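Local coordinates for antifreeze protein (Marinomonas primoryensis, PDB 5JUH) that forms the calcium-bound C-terminal RTX domain of a giant adhesin that binds its Antarctic bacterium to diatoms and ice, at residues F97-T102 and N107-T112; L121-L126 and E163-F168; V151-G156 and S172-N177. One frame throughout, in Å; residues are numbered along the deposited sequence.

Contact 1: residues F97-T102 and N107-T112. With CA (calcium ion), chain C; CA (calcium ion), chain E.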
loop_
_atom_site.group_PDB
_atom_site.type_symbol
_atom_site.label_atom_id
_atom_site.label_comp_id
_atom_site.label_asym_id
_atom_site.label_seq_id
_atom_site.Cartn_x
_atom_site.Cartn_y
_atom_site.Cartn_z
ATOM N N PHE A 97 -5.222 4.406 0.749
ATOM C CA PHE A 97 -4.187 5.397 0.607
ATOM C C PHE A 97 -3.569 5.264 -0.750
ATOM O O PHE A 97 -3.009 4.230 -1.099
ATOM C CB PHE A 97 -3.069 5.228 1.707
ATOM C CG PHE A 97 -3.637 5.292 3.112
ATOM C CD1 PHE A 97 -3.703 6.477 3.794
ATOM C CD2 PHE A 97 -4.056 4.145 3.809
ATOM C CE1 PHE A 97 -4.208 6.568 5.075
ATOM C CE2 PHE A 97 -4.577 4.222 5.079
ATOM C CZ PHE A 97 -4.605 5.406 5.720
ATOM N N ILE A 98 -3.759 6.304 -1.572
ATOM C CA ILE A 98 -3.122 6.314 -2.898
ATOM C C ILE A 98 -1.755 6.886 -2.853
ATOM O O ILE A 98 -1.593 7.963 -2.302
ATOM C CB ILE A 98 -4.014 7.136 -3.908
ATOM C CG1 ILE A 98 -5.446 6.584 -3.981
ATOM C CG2 ILE A 98 -3.371 7.109 -5.283
ATOM C CD1 ILE A 98 -6.394 7.436 -4.847
ATOM N N LEU A 99 -0.768 6.171 -3.337
ATOM C CA LEU A 99 0.607 6.606 -3.209
ATOM C C LEU A 99 1.191 6.876 -4.614
ATOM O O LEU A 99 0.996 6.158 -5.547
ATOM C CB LEU A 99 1.461 5.499 -2.516
ATOM C CG LEU A 99 0.992 5.379 -1.044
ATOM C CD1 LEU A 99 1.765 4.201 -0.487
ATOM C CD2 LEU A 99 1.371 6.579 -0.224
ATOM N N ASN A 100 1.963 7.917 -4.653
ATOM C CA ASN A 100 2.730 8.372 -5.813
ATOM C C ASN A 100 4.111 7.812 -5.778
ATOM O O ASN A 100 4.782 7.739 -4.732
ATOM C CB ASN A 100 2.686 9.915 -5.883
ATOM C CG ASN A 100 3.296 10.577 -4.689
ATOM O OD1 ASN A 100 4.247 11.491 -4.837
ATOM N ND2 ASN A 100 2.821 10.204 -3.519
ATOM N N ASP A 101 4.643 7.563 -6.952
ATOM C CA ASP A 101 6.030 7.128 -7.062
ATOM C C ASP A 101 6.911 8.395 -7.186
ATOM O O ASP A 101 6.819 9.120 -8.087
ATOM C CB ASP A 101 6.108 6.362 -8.383
ATOM C CG ASP A 101 7.366 5.644 -8.579
ATOM O OD1 ASP A 101 8.271 5.674 -7.707
ATOM O OD2 ASP A 101 7.553 5.063 -9.771
ATOM N N THR A 102 7.844 8.560 -6.354
ATOM C CA THR A 102 8.823 9.647 -6.375
ATOM C C THR A 102 10.164 9.043 -6.794
ATOM O O THR A 102 10.369 7.884 -6.663
ATOM C CB THR A 102 8.993 10.379 -5.016
ATOM O OG1 THR A 102 9.521 9.419 -4.095
ATOM C CG2 THR A 102 7.698 10.980 -4.508
ATOM N N ASN A 107 11.038 12.065 -0.319
ATOM C CA ASN A 107 9.848 12.801 -0.559
ATOM C C ASN A 107 8.594 11.972 -0.417
ATOM O O ASN A 107 7.523 12.428 -0.676
ATOM C CB ASN A 107 9.859 13.401 -1.978
ATOM C CG ASN A 107 10.861 14.484 -2.164
ATOM O OD1 ASN A 107 11.287 15.155 -1.204
ATOM N ND2 ASN A 107 11.220 14.713 -3.402
ATOM N N ILE A 108 8.755 10.733 0.047
ATOM C CA ILE A 108 7.580 9.857 0.156
ATOM C C ILE A 108 6.717 10.224 1.361
ATOM O O ILE A 108 7.168 10.788 2.330
ATOM C CB ILE A 108 7.943 8.343 0.252
ATOM C CG1 ILE A 108 8.613 7.986 1.536
ATOM C CG2 ILE A 108 8.775 7.915 -0.929
ATOM C CD1 ILE A 108 9.035 6.556 1.673
ATOM N N ASP A 109 5.420 9.894 1.227
ATOM C CA ASP A 109 4.441 10.185 2.276
ATOM C C ASP A 109 4.578 9.295 3.532
ATOM O O ASP A 109 5.105 8.209 3.471
ATOM C CB ASP A 109 3.049 10.085 1.734
ATOM C CG ASP A 109 2.798 11.124 0.622
ATOM O OD1 ASP A 109 3.387 12.302 0.626
ATOM O OD2 ASP A 109 1.936 10.726 -0.272
ATOM N N THR A 110 4.036 9.824 4.641
ATOM C CA THR A 110 3.845 9.062 5.879
ATOM C C THR A 110 2.378 8.689 5.964
ATOM O O THR A 110 1.480 9.542 5.780
ATOM C CB THR A 110 4.273 9.873 7.040
ATOM O OG1 THR A 110 5.660 10.149 6.976
ATOM C CG2 THR A 110 3.927 9.173 8.358
ATOM N N ILE A 111 2.120 7.410 6.243
ATOM C CA ILE A 111 0.784 6.929 6.583
ATOM C C ILE A 111 0.836 6.646 8.068
ATOM O O ILE A 111 1.552 5.722 8.469
ATOM C CB ILE A 111 0.358 5.694 5.771
ATOM C CG1 ILE A 111 0.318 6.051 4.255
ATOM C CG2 ILE A 111 -0.998 5.230 6.299
ATOM C CD1 ILE A 111 0.210 4.825 3.424
ATOM N N THR A 112 0.113 7.398 8.854
ATOM C CA THR A 112 0.287 7.311 10.308
ATOM C C THR A 112 -0.374 6.072 10.929
ATOM O O THR A 112 0.235 5.588 11.913
ATOM C CB THR A 112 -0.218 8.491 11.061
ATOM O OG1 THR A 112 -1.621 8.546 10.981
ATOM C CG2 THR A 112 0.345 9.847 10.566
HETATM CA CA CA C . 10.399 5.623 -6.767
HETATM CA CA CA E . 3.357 13.826 -1.178
HETATM O O HOH W 1 -0.437 10.156 -1.242
HETATM O O HOH W 2 5.064 12.194 -1.861
HETATM O O HOH W 3 9.961 6.306 -4.553
HETATM O O HOH W 4 9.353 4.267 -5.076
HETATM O O HOH W 5 11.179 6.027 -9.005
HETATM O O HOH W 6 11.125 3.542 -7.273
HETATM O O HOH W 7 12.515 5.796 -6.211
#
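F97-T102 and N107-T112 face each other in the calcium-rich RTX part of the domain, where successive short strands alternate between two facing sheets, consistent with the beta-roll of RTX proteins. Strand 96-98 belongs to one sheet and strand 110-111 to the other. The two strands are joined by side chains, with no clear direct hydrogen bond between the segments. I111 CG2 sits over the centre of the F97 ring, a CH-pi contact 3.6 Å from the centroid and 11° off the ring normal. The torsion of I111 sets this up: CG1 is anti to the carbonyl carbon (chi1 -62°), which turns CG2 to the ring. The same isoleucine puts CD1 against F97 CB at 3.7 Å. L99 continues the apolar layer, its CD2 lying 4.2 Å from I111 CD1. Beyond L99 the interface becomes polar. D109 OD1 binds one calcium ion at 2.4 Å, and D82, L84 and D86 from the loop before strand 87-89 complete the protein ligands of that site. Water 2 binds the same ion. It donates to N107 O at 2.7 Å and to N100 OD1 at 3.2 Å, so it ties both segments to the metal. The N100 and D109 side chains cross at about a right angle, with the amide and carboxylate planes turned 40° apart. A second calcium ion lies at the far end, held by D101 OD1, T102 O and five waters. T102 OG1 hydrogen-bonds to D104 O and also rests against I108 CG2 at 3.6 Å.

Contact 2: residues L121-L126 and E163-F168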
loop_
_atom_site.group_PDB
_atom_site.type_symbol
_atom_site.label_atom_id
_atom_site.label_comp_id
_atom_site.label_asym_id
_atom_site.label_seq_id
_atom_site.Cartn_x
_atom_site.Cartn_y
_atom_site.Cartn_z
ATOM N N LEU A 121 -3.672 -0.076 0.127
ATOM C CA LEU A 121 -2.766 0.803 -0.562
ATOM C C LEU A 121 -2.971 0.695 -2.077
ATOM O O LEU A 121 -2.925 -0.383 -2.643
ATOM C CB LEU A 121 -1.345 0.361 -0.296
ATOM C CG LEU A 121 -0.893 0.264 1.181
ATOM C CD1 LEU A 121 0.518 -0.253 1.286
ATOM C CD2 LEU A 121 -0.951 1.661 1.815
ATOM N N ASP A 122 -3.201 1.830 -2.714
ATOM C CA ASP A 122 -3.251 1.870 -4.185
ATOM C C ASP A 122 -1.832 2.135 -4.692
ATOM O O ASP A 122 -1.347 3.269 -4.547
ATOM C CB ASP A 122 -4.292 2.882 -4.675
ATOM C CG ASP A 122 -4.432 2.887 -6.209
ATOM O OD1 ASP A 122 -3.455 2.497 -6.886
ATOM O OD2 ASP A 122 -5.540 3.236 -6.686
ATOM N N LEU A 123 -1.252 1.108 -5.249
ATOM C CA LEU A 123 0.123 1.208 -5.667
ATOM C C LEU A 123 0.300 1.278 -7.177
ATOM O O LEU A 123 1.340 1.080 -7.622
ATOM C CB LEU A 123 0.933 -0.055 -5.168
ATOM C CG LEU A 123 0.921 -0.142 -3.617
ATOM C CD1 LEU A 123 1.785 -1.347 -3.233
ATOM C CD2 LEU A 123 1.499 1.127 -2.937
ATOM N N THR A 124 -0.788 1.527 -7.860
ATOM C CA THR A 124 -0.725 1.586 -9.349
ATOM C C THR A 124 0.386 2.459 -9.890
ATOM O O THR A 124 1.068 2.052 -10.746
ATOM C CB THR A 124 -2.081 2.079 -9.908
ATOM O OG1 THR A 124 -3.144 1.260 -9.430
ATOM C CG2 THR A 124 -2.079 2.030 -11.451
ATOM N N ASP A 125 0.552 3.623 -9.274
ATOM C CA ASP A 125 1.594 4.520 -9.795
ATOM C C ASP A 125 3.019 4.022 -9.598
ATOM O O ASP A 125 3.879 4.323 -10.340
ATOM C CB ASP A 125 1.448 5.899 -9.110
ATOM C CG ASP A 125 2.226 7.000 -9.837
ATOM O OD1 ASP A 125 1.964 7.182 -10.980
ATOM O OD2 ASP A 125 3.017 7.586 -9.209
ATOM N N LEU A 126 3.243 3.204 -8.615
ATOM C CA LEU A 126 4.554 2.627 -8.406
ATOM C C LEU A 126 4.850 1.434 -9.289
ATOM O O LEU A 126 5.962 1.067 -9.438
ATOM C CB LEU A 126 4.652 2.171 -6.900
ATOM C CG LEU A 126 4.756 3.489 -6.125
ATOM C CD1 LEU A 126 3.594 3.988 -5.401
ATOM C CD2 LEU A 126 5.996 3.509 -5.361
ATOM N N GLU A 163 12.385 -0.179 -2.691
ATOM C CA GLU A 163 12.201 1.099 -2.131
ATOM C C GLU A 163 10.858 1.147 -1.393
ATOM O O GLU A 163 9.857 0.731 -1.925
ATOM C CB GLU A 163 12.171 2.212 -3.291
ATOM C CG GLU A 163 13.481 2.432 -4.106
ATOM C CD GLU A 163 14.591 3.192 -3.426
ATOM O OE1 GLU A 163 15.561 3.612 -4.163
ATOM O OE2 GLU A 163 14.545 3.381 -2.169
ATOM N N ASP A 164 10.860 1.824 -0.249
ATOM C CA ASP A 164 9.685 2.063 0.513
ATOM C C ASP A 164 8.640 2.912 -0.271
ATOM O O ASP A 164 8.968 3.893 -0.932
ATOM C CB ASP A 164 9.997 2.755 1.843
ATOM C CG ASP A 164 10.710 1.837 2.791
ATOM O OD1 ASP A 164 10.157 0.732 3.171
ATOM O OD2 ASP A 164 11.770 2.178 3.257
ATOM N N VAL A 165 7.420 2.436 -0.235
ATOM C CA VAL A 165 6.335 3.169 -0.892
ATOM C C VAL A 165 5.854 4.345 -0.058
ATOM O O VAL A 165 5.170 5.262 -0.556
ATOM C CB VAL A 165 5.187 2.226 -1.323
ATOM C CG1 VAL A 165 5.650 1.037 -2.157
ATOM C CG2 VAL A 165 4.345 1.774 -0.134
ATOM N N ALA A 166 6.079 4.215 1.256
ATOM C CA ALA A 166 5.594 5.171 2.257
ATOM C C ALA A 166 6.378 4.891 3.527
ATOM O O ALA A 166 6.862 3.795 3.679
ATOM C CB ALA A 166 4.081 5.084 2.558
ATOM N N ASN A 167 6.369 5.841 4.465
ATOM C CA ASN A 167 6.829 5.543 5.821
ATOM C C ASN A 167 5.608 5.283 6.654
ATOM O O ASN A 167 4.686 6.081 6.659
ATOM C CB ASN A 167 7.610 6.746 6.348
ATOM C CG ASN A 167 8.932 6.896 5.605
ATOM O OD1 ASN A 167 9.240 7.987 5.068
ATOM N ND2 ASN A 167 9.633 5.895 5.538
ATOM N N PHE A 168 5.527 4.152 7.303
ATOM C CA PHE A 168 4.423 3.758 8.147
ATOM C C PHE A 168 4.632 4.209 9.564
ATOM O O PHE A 168 5.675 3.945 10.118
ATOM C CB PHE A 168 4.155 2.271 8.014
ATOM C CG PHE A 168 3.678 1.846 6.648
ATOM C CD1 PHE A 168 2.326 2.003 6.365
ATOM C CD2 PHE A 168 4.556 1.492 5.653
ATOM C CE1 PHE A 168 1.819 1.668 5.154
ATOM C CE2 PHE A 168 4.096 1.223 4.380
ATOM C CZ PHE A 168 2.709 1.339 4.147
#
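The F168 ring meets L121 at its edge: L121 CD1 lies near the ring plane, 3.9 Å from F168 CZ. The two side chains come from opposite directions. The ring also forms an edge-to-face stack with F174, and I111 and V158 pack on the F168 side chain. The other flat group is the D122 carboxylate, whose OD1 takes two bonds from T124. T124 OG1 donates to D122 OD1 at 2.8 Å from the syn side, 18° out of the carboxylate plane. T124 N donates to D122 OD1 at 3.0 Å, N-H...O 160°, which makes an Asx turn. This turn leads from strand 120-122 into the short helix 124-127, with L123 at the N-cap position. Strands 120-122 and 163-168 lie in the two different sheets of the domain, and their apolar side chains meet in the core between them. V165 sits at the break in strand 163-168 and uses both methyls. Its CG1 is anti to the carbonyl carbon (chi1 -52°) and reaches L126 CD2 at 4.1 Å. V165 CG2 meets L123 CD2 at 4.0 Å, the two side chains crossing at about a right angle. L99 and V160 also pack against V165.

Contact 3: residues V151-G156 and S172-N177. With CA (calcium ion), chain B.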
loop_
_atom_site.group_PDB
_atom_site.type_symbol
_atom_site.label_atom_id
_atom_site.label_comp_id
_atom_site.label_asym_id
_atom_site.label_seq_id
_atom_site.Cartn_x
_atom_site.Cartn_y
_atom_site.Cartn_z
ATOM N N VAL A 151 5.833 -6.619 -5.141
ATOM C CA VAL A 151 5.464 -5.904 -3.946
ATOM C C VAL A 151 5.970 -6.734 -2.745
ATOM O O VAL A 151 5.557 -7.892 -2.553
ATOM C CB VAL A 151 3.936 -5.663 -3.825
ATOM C CG1 VAL A 151 3.638 -4.946 -2.515
ATOM C CG2 VAL A 151 3.422 -4.938 -5.040
ATOM N N LYS A 152 6.883 -6.217 -1.952
ATOM C CA LYS A 152 7.461 -6.901 -0.827
ATOM C C LYS A 152 6.851 -6.312 0.427
ATOM O O LYS A 152 7.128 -5.136 0.794
ATOM C CB LYS A 152 8.962 -6.770 -0.856
ATOM C CG LYS A 152 9.589 -7.435 -2.053
ATOM C CD LYS A 152 10.553 -8.497 -1.716
ATOM C CE LYS A 152 10.853 -9.491 -2.814
ATOM N NZ LYS A 152 10.541 -8.900 -4.204
ATOM N N VAL A 153 6.077 -7.143 1.143
ATOM C CA VAL A 153 5.353 -6.696 2.366
ATOM C C VAL A 153 6.031 -7.324 3.566
ATOM O O VAL A 153 6.191 -8.563 3.611
ATOM C CB VAL A 153 3.907 -7.127 2.290
ATOM C CG1 VAL A 153 3.201 -6.541 3.446
ATOM C CG2 VAL A 153 3.313 -6.619 0.957
ATOM N N THR A 154 6.454 -6.489 4.538
ATOM C CA THR A 154 7.002 -7.017 5.777
ATOM C C THR A 154 6.377 -6.249 6.910
ATOM O O THR A 154 5.576 -5.351 6.688
ATOM C CB THR A 154 8.530 -6.968 5.804
ATOM O OG1 THR A 154 8.920 -5.591 5.608
ATOM C CG2 THR A 154 9.096 -7.857 4.750
ATOM N N ASP A 155 6.713 -6.607 8.159
ATOM C CA ASP A 155 6.058 -5.915 9.265
ATOM C C ASP A 155 6.460 -4.436 9.364
ATOM O O ASP A 155 7.522 -4.119 9.860
ATOM C CB ASP A 155 6.384 -6.624 10.613
ATOM C CG ASP A 155 5.686 -6.023 11.769
ATOM O OD1 ASP A 155 4.778 -5.138 11.561
ATOM O OD2 ASP A 155 5.945 -6.576 12.912
ATOM N N GLY A 156 5.603 -3.568 8.929
ATOM C CA GLY A 156 5.851 -2.095 8.930
ATOM C C GLY A 156 6.449 -1.499 7.699
ATOM O O GLY A 156 6.754 -0.293 7.698
ATOM N N SER A 172 0.358 2.293 13.016
ATOM C CA SER A 172 0.109 1.247 12.026
ATOM C C SER A 172 0.113 -0.134 12.678
ATOM O O SER A 172 0.744 -0.374 13.723
ATOM C CB SER A 172 1.187 1.361 10.928
ATOM O OG SER A 172 1.077 2.606 10.265
ATOM N N ASN A 173 -0.515 -1.060 11.986
ATOM C CA ASN A 173 -0.678 -2.442 12.508
ATOM C C ASN A 173 -0.720 -3.350 11.328
ATOM O O ASN A 173 -1.764 -3.323 10.599
ATOM C CB ASN A 173 -1.862 -2.587 13.362
ATOM C CG ASN A 173 -1.907 -3.901 14.062
ATOM O OD1 ASN A 173 -1.226 -4.833 13.742
ATOM N ND2 ASN A 173 -2.673 -3.955 15.113
ATOM N N PHE A 174 0.276 -4.189 11.072
ATOM C CA PHE A 174 0.254 -5.089 9.960
ATOM C C PHE A 174 -0.321 -6.501 10.274
ATOM O O PHE A 174 -0.247 -7.387 9.459
ATOM C CB PHE A 174 1.654 -5.200 9.350
ATOM C CG PHE A 174 2.043 -4.064 8.391
ATOM C CD1 PHE A 174 1.835 -2.772 8.691
ATOM C CD2 PHE A 174 2.565 -4.336 7.239
ATOM C CE1 PHE A 174 2.155 -1.762 7.830
ATOM C CE2 PHE A 174 2.971 -3.325 6.362
ATOM C CZ PHE A 174 2.732 -2.050 6.667
ATOM N N ASP A 175 -1.000 -6.646 11.380
ATOM C CA ASP A 175 -1.684 -7.890 11.760
ATOM C C ASP A 175 -3.065 -7.905 11.136
ATOM O O ASP A 175 -4.044 -7.403 11.704
ATOM C CB ASP A 175 -1.783 -7.931 13.243
ATOM C CG ASP A 175 -2.490 -9.296 13.775
ATOM O OD1 ASP A 175 -2.605 -10.322 13.010
ATOM O OD2 ASP A 175 -2.921 -9.191 14.963
ATOM N N SER A 176 -3.156 -8.485 9.949
ATOM C CA SER A 176 -4.459 -8.465 9.199
ATOM C C SER A 176 -5.470 -9.431 9.745
ATOM O O SER A 176 -6.647 -9.213 9.640
ATOM C CB SER A 176 -4.226 -8.699 7.740
ATOM O OG SER A 176 -3.624 -9.970 7.457
ATOM N N ASN A 177 -4.982 -10.525 10.298
ATOM C CA ASN A 177 -5.846 -11.660 10.715
ATOM C C ASN A 177 -6.202 -11.667 12.164
ATOM O O ASN A 177 -7.016 -12.470 12.598
ATOM C CB ASN A 177 -5.356 -12.998 10.144
ATOM C CG ASN A 177 -4.067 -13.457 10.756
ATOM O OD1 ASN A 177 -3.616 -12.896 11.732
ATOM N ND2 ASN A 177 -3.496 -14.449 10.220
HETATM CA CA CA B . -1.458 -12.027 12.342
HETATM O O HOH W 8 -0.528 -14.142 11.534
#
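F174 carries this contact, reaching from an EF-hand-like calcium loop to the end of strand 151-154. The loop runs between strands 163-168 and 187-192. Its calcium ligands D175, N177, V179, G181 and D186 have a spacing that resembles an EF-hand. At the base of the side chain, F174 CB lies 3.8 Å from D155 OD1. The D155 carboxylate is tilted 43° from the ring. Further out, F174 CD2 comes within 3.2 Å of T154 O, and CE2 is 3.3 Å from that same oxygen. The carbonyl oxygen approaches obliquely. V153 CG1 is at the edge, near the ring plane, 4.3 Å from F174 CE2. One face is met by G156. Its N sits 3.5 Å above the plane over the ring centre, while its CA makes a CH-pi contact 3.9 Å from the centroid. That CA is also the neighbour of CE1 and of the tip atom CZ. The D155 carbonyl points away from the ring. G156 has a positive phi of 92°, a conformation that suits glycine. V158 also packs on F174. Just before F174, N173 OD1 accepts from D175 N in an Asx turn, with the donor above the carbonyl plane. The calcium ligands follow at once. V179 and G181 contribute backbone oxygens. D175 OD1 is 2.2 Å from the ion and N177 OD1 2.4 Å, and water 8, also on the metal, accepts from N177 ND2.

In the fold
Contacts 1 and 2 are close neighbours, with centres about 6 Å apart. Strands 96-98 and 120-122 adjoin in one sheet, and strands 110-111 and 163-168 adjoin in the other. A probable backbone hydrogen bond of 2.9 Å runs from N167 N to D109 O. D125 OD2 is 2.8 Å from D101 N, probably a hydrogen bond beside the calcium-binding D101. The L126 side chain of contact 2 is about 5 Å from a calcium ion. Contact 3 lies farther off, its centre about 13 Å from that of contact 2 and 16 Å from that of contact 1. F168 CD2 is 3.5 Å from G156 O, and L123 CD1 packs on V151 CG1. S172 OG packs 3.5 Å from T112 O.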